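Local structure of N-terminal acetyltransferase B complex subunit NAT3 (Candida albicans, 5K04) at residues K114-L119 and D152-F157; K68-T73 and D105-D110. The protein probably transfers acetyl groups from acetyl-coenzyme A to the N-terminal amino acids of target proteins, as the GNAT-family subunit of the NatB complex. All coordinates share one frame; numbering follows the deposited sequence.

In the fold
Along the chain the contacts come in series: contact 2 pairs 68-73 with 105-110, and contact 1 follows with 114-119 against 152-157. Their centres lie about 23 Å apart, yet strand 108-114 takes part in both, its start in contact 2 and its last residue in contact 1. In the mixed sheet this strand runs between parallel strand 70-80 and antiparallel strand 156-162. Contact 2 joins the first pair; contact 1 joins the second where 108-114 turns into helix 118-126. Only contact 1 reaches coenzyme A, through Asn117 and Leu119; the shared strand thus runs from a buried parallel pairing to the turn that leads into a cofactor-contacting helix.

Contact 1. Residues K114-L119 and D152-F157; sequences KVTNTL and DSVDAF. With COA (coenzyme A), chain D.
Lys114 and Val115 face 152-157 in different ways, one with an ammonium group and the other with a methyl. The Lys114 chain starts with CG beside the backbone N and bends at chi2 (-54°), then runs straight along the loop, bringing NZ within bonding distance of two carbonyl oxygens. It bonds to Val154 O at 2.6 Å, in the carbonyl plane, and to Asp152 O at 3.1 Å from above that group's plane. On the way, Lys114 CD passes 4.1 Å from Val154 CB. Val115 instead sets CG2 over the centre of the Phe157 ring, 3.8 Å from its centroid and 11° off the normal, a CH-pi contact; the ring also meets Val131 and Arg134 of strand 130-135. Between these two side chains, Val115 N donates to Asp155 O at 3.0 Å, while Lys114 and Ala156 form an antiparallel, non-hydrogen-bonded pair whose side chains point apart. The Asp155 carboxylate turns from 114-119 to a salt bridge with Arg134.

Beyond the pairing, a type I turn from Lys114 to Asn117, closed by Asn117 N to Lys114 O at 2.9 Å, delivers the chain to helix 118-126. Asn117 is its N-cap, OD1 accepting from Gly120 N, and ND2 comes 3.5 Å from the coenzyme A sulfur S1P. Leu119 lies against the adenine, with CD2 3.6 Å from C6A. The strand end and cofactor-binding turn are thus continuous. The two main-chain carbonyls bond the Lys114 ammonium directly, and the Asp152 carboxylate, near but short of a salt bridge, probably adds a longer-range attraction, weakened by solvent at this exposed site.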
loop_
_atom_site.group_PDB
_atom_site.type_symbol
_atom_site.label_atom_id
_atom_site.label_comp_id
_atom_site.label_asym_id
_atom_site.label_seq_id
_atom_site.Cartn_x
_atom_site.Cartn_y
_atom_site.Cartn_z
ATOM N N LYS B 114 -14.319 -22.785 -11.658
ATOM C CA LYS B 114 -15.588 -23.177 -11.064
ATOM C C LYS B 114 -16.525 -23.694 -12.148
ATOM O O LYS B 114 -16.488 -23.248 -13.296
ATOM C CB LYS B 114 -16.226 -22.009 -10.312
ATOM C CG LYS B 114 -15.475 -21.576 -9.046
ATOM C CD LYS B 114 -15.268 -22.755 -8.101
ATOM C CE LYS B 114 -14.743 -22.315 -6.743
ATOM N NZ LYS B 114 -14.388 -23.503 -5.907
ATOM N N VAL B 115 -17.356 -24.667 -11.767
ATOM C CA VAL B 115 -18.268 -25.341 -12.693
ATOM C C VAL B 115 -19.243 -24.354 -13.336
ATOM O O VAL B 115 -19.701 -24.562 -14.468
ATOM C CB VAL B 115 -18.991 -26.477 -11.932
ATOM C CG1 VAL B 115 -20.289 -26.862 -12.608
ATOM C CG2 VAL B 115 -18.059 -27.709 -11.802
ATOM N N THR B 116 -19.556 -23.260 -12.640
ATOM C CA THR B 116 -20.471 -22.240 -13.127
ATOM C C THR B 116 -19.789 -21.208 -14.009
ATOM O O THR B 116 -20.466 -20.354 -14.586
ATOM C CB THR B 116 -21.118 -21.529 -11.945
ATOM O OG1 THR B 116 -20.104 -21.200 -10.987
ATOM C CG2 THR B 116 -22.162 -22.426 -11.301
ATOM N N ASN B 117 -18.470 -21.274 -14.126
ATOM C CA ASN B 117 -17.707 -20.281 -14.872
ATOM C C ASN B 117 -17.479 -20.785 -16.297
ATOM O O ASN B 117 -16.384 -21.200 -16.689
ATOM C CB ASN B 117 -16.398 -19.985 -14.163
ATOM C CG ASN B 117 -15.617 -18.901 -14.850
ATOM O OD1 ASN B 117 -16.123 -18.242 -15.780
ATOM N ND2 ASN B 117 -14.369 -18.711 -14.415
ATOM N N THR B 118 -18.569 -20.758 -17.065
ATOM C CA THR B 118 -18.524 -21.178 -18.460
ATOM C C THR B 118 -17.594 -20.284 -19.277
ATOM O O THR B 118 -16.984 -20.730 -20.257
ATOM C CB THR B 118 -19.949 -21.180 -19.021
ATOM O OG1 THR B 118 -20.464 -19.852 -19.012
ATOM C CG2 THR B 118 -20.845 -22.029 -18.135
ATOM N N LEU B 119 -17.469 -19.027 -18.867
ATOM C CA LEU B 119 -16.529 -18.101 -19.485
ATOM C C LEU B 119 -15.095 -18.608 -19.377
ATOM O O LEU B 119 -14.357 -18.661 -20.367
ATOM C CB LEU B 119 -16.654 -16.750 -18.790
ATOM C CG LEU B 119 -15.952 -15.641 -19.523
ATOM C CD1 LEU B 119 -16.622 -15.657 -20.862
ATOM C CD2 LEU B 119 -16.142 -14.330 -18.801
ATOM N N ASP B 152 -15.678 -20.718 -2.454
ATOM C CA ASP B 152 -14.792 -21.847 -2.741
ATOM C C ASP B 152 -15.461 -23.203 -2.536
ATOM O O ASP B 152 -14.882 -24.220 -2.932
ATOM C CB ASP B 152 -13.528 -21.763 -1.881
ATOM C CG ASP B 152 -12.551 -20.725 -2.388
ATOM O OD1 ASP B 152 -12.652 -20.353 -3.577
ATOM O OD2 ASP B 152 -11.686 -20.280 -1.603
ATOM N N SER B 153 -16.652 -23.236 -1.930
ATOM C CA SER B 153 -17.443 -24.451 -1.776
ATOM C C SER B 153 -18.078 -24.930 -3.079
ATOM O O SER B 153 -18.559 -26.068 -3.130
ATOM C CB SER B 153 -18.542 -24.224 -0.737
ATOM O OG SER B 153 -19.606 -23.447 -1.267
ATOM N N VAL B 154 -18.093 -24.102 -4.126
ATOM C CA VAL B 154 -18.606 -24.540 -5.420
ATOM C C VAL B 154 -17.605 -25.474 -6.085
ATOM O O VAL B 154 -16.388 -25.232 -6.075
ATOM C CB VAL B 154 -18.914 -23.337 -6.327
ATOM C CG1 VAL B 154 -19.281 -23.805 -7.740
ATOM C CG2 VAL B 154 -20.021 -22.476 -5.730
ATOM N N ASP B 155 -18.121 -26.557 -6.665
ATOM C CA ASP B 155 -17.289 -27.510 -7.384
ATOM C C ASP B 155 -16.470 -26.808 -8.462
ATOM O O ASP B 155 -16.846 -25.752 -8.982
ATOM C CB ASP B 155 -18.152 -28.600 -8.027
ATOM C CG ASP B 155 -18.804 -29.517 -7.008
ATOM O OD1 ASP B 155 -18.805 -29.179 -5.799
ATOM O OD2 ASP B 155 -19.313 -30.579 -7.431
ATOM N N ALA B 156 -15.345 -27.419 -8.815
ATOM C CA ALA B 156 -14.490 -26.886 -9.858
ATOM C C ALA B 156 -14.152 -27.968 -10.875
ATOM O O ALA B 156 -14.277 -29.172 -10.620
ATOM C CB ALA B 156 -13.202 -26.299 -9.282
ATOM N N PHE B 157 -13.742 -27.506 -12.049
ATOM C CA PHE B 157 -13.113 -28.350 -13.048
ATOM C C PHE B 157 -11.606 -28.137 -12.969
ATOM O O PHE B 157 -11.131 -27.004 -13.108
ATOM C CB PHE B 157 -13.624 -28.017 -14.450
ATOM C CG PHE B 157 -15.031 -28.446 -14.706
ATOM C CD1 PHE B 157 -15.455 -29.712 -14.355
ATOM C CD2 PHE B 157 -15.936 -27.581 -15.314
ATOM C CE1 PHE B 157 -16.758 -30.120 -14.602
ATOM C CE2 PHE B 157 -17.247 -27.985 -15.562
ATOM C CZ PHE B 157 -17.658 -29.256 -15.206
HETATM N N1A COA D . -17.608 -12.219 -21.900
HETATM C C2A COA D . -17.878 -13.283 -22.918
HETATM N N3A COA D . -16.578 -13.997 -23.256
HETATM C C4A COA D . -15.222 -13.670 -22.767
HETATM C C5A COA D . -14.983 -12.438 -21.755
HETATM C C6A COA D . -16.312 -11.730 -21.276
HETATM N N6A COA D . -16.351 -10.702 -20.289
HETATM N N7A COA D . -13.513 -12.392 -21.253
HETATM C C8A COA D . -12.657 -13.577 -21.830
HETATM N N9A COA D . -13.852 -14.292 -22.692
HETATM C C1B COA D . -13.495 -15.743 -23.332
HETATM C C2B COA D . -13.945 -15.967 -24.811
HETATM O O2B COA D . -14.943 -16.877 -25.280
HETATM C C3B COA D . -12.586 -15.599 -25.362
HETATM O O3B COA D . -12.097 -15.433 -26.697
HETATM P P3B COA D . -12.201 -14.447 -27.996
HETATM O O7A COA D . -10.815 -13.856 -28.185
HETATM O O8A COA D . -12.527 -15.398 -29.155
HETATM O O9A COA D . -13.259 -13.420 -27.669
HETATM C C4B COA D . -11.540 -15.830 -24.143
HETATM O O4B COA D . -12.171 -16.159 -22.839
HETATM C C5B COA D . -10.117 -15.155 -24.204
HETATM O O5B COA D . -9.904 -13.753 -24.010
HETATM P P1A COA D . -8.789 -12.670 -23.569
HETATM O O1A COA D . -7.491 -13.383 -23.495
HETATM O O2A COA D . -8.842 -11.520 -24.530
HETATM O O3A COA D . -9.271 -12.202 -22.155
HETATM P P2A COA D . -9.109 -10.986 -21.108
HETATM O O4A COA D . -10.243 -10.036 -21.357
HETATM O O5A COA D . -7.756 -10.470 -21.173
HETATM O O6A COA D . -9.414 -11.756 -19.731
HETATM C CBP COA D . -10.551 -12.783 -17.556
HETATM C CCP COA D . -10.263 -12.788 -19.209
HETATM C CDP COA D . -11.650 -13.988 -17.145
HETATM C CEP COA D . -9.090 -12.972 -16.720
HETATM C CAP COA D . -11.222 -11.235 -17.141
HETATM O OAP COA D . -12.157 -10.681 -18.038
HETATM C C9P COA D . -11.122 -10.884 -15.571
HETATM O O9P COA D . -12.126 -11.111 -14.684
HETATM N N8P COA D . -9.714 -10.863 -14.995
HETATM C C7P COA D . -9.369 -11.471 -13.582
HETATM C C6P COA D . -10.531 -12.180 -12.793
HETATM C C5P COA D . -11.186 -13.629 -13.197
HETATM O O5P COA D . -12.490 -13.810 -13.437
HETATM N N4P COA D . -10.223 -14.732 -13.395
HETATM C C3P COA D . -9.545 -15.646 -14.288
HETATM C C2P COA D . -10.057 -16.558 -15.390
HETATM S S1P COA D . -11.032 -18.004 -15.104
#

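Contact 2. Residues K68-T73 and D105-D110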
loop_
_atom_site.group_PDB
_atom_site.type_symbol
_atom_site.label_atom_id
_atom_site.label_comp_id
_atom_site.label_asym_id
_atom_site.label_seq_id
_atom_site.Cartn_x
_atom_site.Cartn_y
_atom_site.Cartn_z
ATOM N N LYS B 68 8.334 -37.591 -5.654
ATOM C CA LYS B 68 7.859 -36.599 -6.617
ATOM C C LYS B 68 8.590 -36.728 -7.956
ATOM O O LYS B 68 9.271 -35.799 -8.394
ATOM C CB LYS B 68 8.026 -35.190 -6.048
ATOM C CG LYS B 68 7.308 -34.989 -4.721
ATOM C CD LYS B 68 7.201 -33.519 -4.334
ATOM C CE LYS B 68 6.210 -33.333 -3.186
ATOM N NZ LYS B 68 5.947 -31.901 -2.878
ATOM N N LYS B 69 8.436 -37.889 -8.600
ATOM C CA LYS B 69 9.108 -38.222 -9.853
ATOM C C LYS B 69 8.446 -37.599 -11.080
ATOM O O LYS B 69 8.868 -37.892 -12.204
ATOM C CB LYS B 69 9.165 -39.745 -10.015
ATOM C CG LYS B 69 9.990 -40.452 -8.948
ATOM C CD LYS B 69 10.074 -41.948 -9.211
ATOM C CE LYS B 69 11.023 -42.637 -8.244
ATOM N NZ LYS B 69 11.082 -44.103 -8.485
ATOM N N GLU B 70 7.443 -36.745 -10.888
ATOM C CA GLU B 70 6.591 -36.278 -11.979
ATOM C C GLU B 70 5.953 -34.955 -11.574
ATOM O O GLU B 70 5.191 -34.900 -10.602
ATOM C CB GLU B 70 5.540 -37.340 -12.302
ATOM C CG GLU B 70 4.212 -36.832 -12.808
ATOM C CD GLU B 70 3.392 -37.946 -13.409
ATOM O OE1 GLU B 70 3.830 -39.114 -13.330
ATOM O OE2 GLU B 70 2.320 -37.652 -13.974
ATOM N N TRP B 71 6.257 -33.895 -12.321
ATOM C CA TRP B 71 5.931 -32.527 -11.952
ATOM C C TRP B 71 4.977 -31.912 -12.967
ATOM O O TRP B 71 4.933 -32.310 -14.134
ATOM C CB TRP B 71 7.203 -31.663 -11.848
ATOM C CG TRP B 71 7.973 -31.917 -10.612
ATOM C CD1 TRP B 71 8.778 -32.991 -10.351
ATOM C CD2 TRP B 71 8.012 -31.093 -9.445
ATOM N NE1 TRP B 71 9.318 -32.883 -9.093
ATOM C CE2 TRP B 71 8.864 -31.725 -8.515
ATOM C CE3 TRP B 71 7.425 -29.875 -9.100
ATOM C CZ2 TRP B 71 9.129 -31.187 -7.261
ATOM C CZ3 TRP B 71 7.682 -29.343 -7.856
ATOM C CH2 TRP B 71 8.527 -29.995 -6.950
ATOM N N HIS B 72 4.223 -30.918 -12.497
ATOM C CA HIS B 72 3.338 -30.136 -13.346
ATOM C C HIS B 72 3.288 -28.708 -12.826
ATOM O O HIS B 72 3.603 -28.440 -11.664
ATOM C CB HIS B 72 1.934 -30.721 -13.384
ATOM C CG HIS B 72 1.200 -30.588 -12.092
ATOM N ND1 HIS B 72 0.226 -29.634 -11.883
ATOM C CD2 HIS B 72 1.300 -31.284 -10.935
ATOM C CE1 HIS B 72 -0.245 -29.751 -10.654
ATOM N NE2 HIS B 72 0.394 -30.743 -10.058
ATOM N N THR B 73 2.889 -27.786 -13.701
ATOM C CA THR B 73 2.667 -26.406 -13.302
ATOM C C THR B 73 1.181 -26.174 -13.058
ATOM O O THR B 73 0.315 -26.846 -13.630
ATOM C CB THR B 73 3.185 -25.398 -14.334
ATOM O OG1 THR B 73 2.207 -25.210 -15.343
ATOM C CG2 THR B 73 4.427 -25.917 -14.979
ATOM N N ASP B 105 9.786 -28.097 -18.402
ATOM C CA ASP B 105 10.301 -29.295 -17.761
ATOM C C ASP B 105 9.240 -30.033 -16.970
ATOM O O ASP B 105 9.532 -31.107 -16.434
ATOM C CB ASP B 105 11.455 -28.943 -16.822
ATOM C CG ASP B 105 12.686 -28.460 -17.558
ATOM O OD1 ASP B 105 12.705 -28.552 -18.807
ATOM O OD2 ASP B 105 13.627 -27.982 -16.884
ATOM N N THR B 106 8.039 -29.470 -16.849
ATOM C CA THR B 106 6.939 -30.199 -16.246
ATOM C C THR B 106 6.113 -30.858 -17.342
ATOM O O THR B 106 6.331 -30.648 -18.533
ATOM C CB THR B 106 6.073 -29.288 -15.389
ATOM O OG1 THR B 106 5.327 -28.412 -16.236
ATOM C CG2 THR B 106 6.942 -28.498 -14.424
ATOM N N LEU B 107 5.171 -31.694 -16.914
ATOM C CA LEU B 107 4.441 -32.561 -17.823
ATOM C C LEU B 107 3.221 -31.869 -18.417
ATOM O O LEU B 107 2.915 -32.053 -19.604
ATOM C CB LEU B 107 4.011 -33.834 -17.093
ATOM C CG LEU B 107 5.027 -34.917 -16.716
ATOM C CD1 LEU B 107 4.266 -36.139 -16.240
ATOM C CD2 LEU B 107 5.953 -35.281 -17.884
ATOM N N PHE B 108 2.510 -31.089 -17.604
ATOM C CA PHE B 108 1.314 -30.393 -18.048
ATOM C C PHE B 108 1.123 -29.154 -17.196
ATOM O O PHE B 108 1.789 -28.969 -16.174
ATOM C CB PHE B 108 0.077 -31.295 -17.974
ATOM C CG PHE B 108 -0.227 -31.804 -16.594
ATOM C CD1 PHE B 108 -1.015 -31.062 -15.725
ATOM C CD2 PHE B 108 0.270 -33.031 -16.169
ATOM C CE1 PHE B 108 -1.297 -31.527 -14.447
ATOM C CE2 PHE B 108 -0.010 -33.508 -14.891
ATOM C CZ PHE B 108 -0.798 -32.752 -14.029
ATOM N N ILE B 109 0.194 -28.306 -17.637
ATOM C CA ILE B 109 -0.303 -27.183 -16.855
ATOM C C ILE B 109 -1.754 -27.480 -16.498
ATOM O O ILE B 109 -2.540 -27.897 -17.357
ATOM C CB ILE B 109 -0.179 -25.852 -17.616
ATOM C CG1 ILE B 109 1.210 -25.719 -18.259
ATOM C CG2 ILE B 109 -0.439 -24.676 -16.669
ATOM C CD1 ILE B 109 1.420 -24.412 -19.044
ATOM N N ASP B 110 -2.096 -27.310 -15.224
ATOM C CA ASP B 110 -3.471 -27.453 -14.779
ATOM C C ASP B 110 -3.923 -26.172 -14.076
ATOM O O ASP B 110 -3.139 -25.241 -13.847
ATOM C CB ASP B 110 -3.634 -28.686 -13.874
ATOM C CG ASP B 110 -3.282 -28.415 -12.425
ATOM O OD1 ASP B 110 -2.334 -27.645 -12.164
ATOM O OD2 ASP B 110 -3.963 -28.970 -11.540
#
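Thr73 and Ile109 pair in parallel between strands 70-80 and 108-114, neighbours in the GNAT fold, whose intervening chain, with helices 89-96 and 101-104, forms a beta-alpha-beta crossover. The short segments meet at 51°, at the end of the strand pair remote from coenzyme A (about 13 Å from the Ile109 side chain).

Backbone hydrogen bonds set the register. Leu107 N donates to Trp71 O at 2.9 Å, Thr73 N to Phe108 O at 3.0 Å, and Asp110 N to Thr73 O at 2.9 Å.

Aromatic packing covers one side. The His72 and Phe108 ring planes lie 13° from parallel, but the offset is so large that little of one ring covers the other; His72 CB sits over the Phe108 centre, 3.5 Å from the centroid. Both residues hold CG between backbone N and carbonyl carbon (chi1 69° in His72), which lifts the two rings off the strands together. Arg160 of strand 156-162, on the other flank of 108-114, makes a cation-pi contact with Phe108. Asp110 OD1 lies in plane at the His72 edge, its carboxylate turned almost perpendicular to the imidazole, and accepts from His74 ND1.

Apolar contacts include Thr73 CG2 on Thr106 CG2 at 3.6 Å, on the other side. Leu107 CD1 crosses the Glu70 chain at about a right angle, 3.5 Å from CG.

The polar atoms differ. Thr106 OG1 bonds to Val103 O. Thr73 OG1 is buried against Ile109 without a hydrogen-bonding partner, while Thr73 O gathers Asp110 N, a weak bond from His72 ND1 and a CA-H contact from Ile109 CA at 3.3 Å.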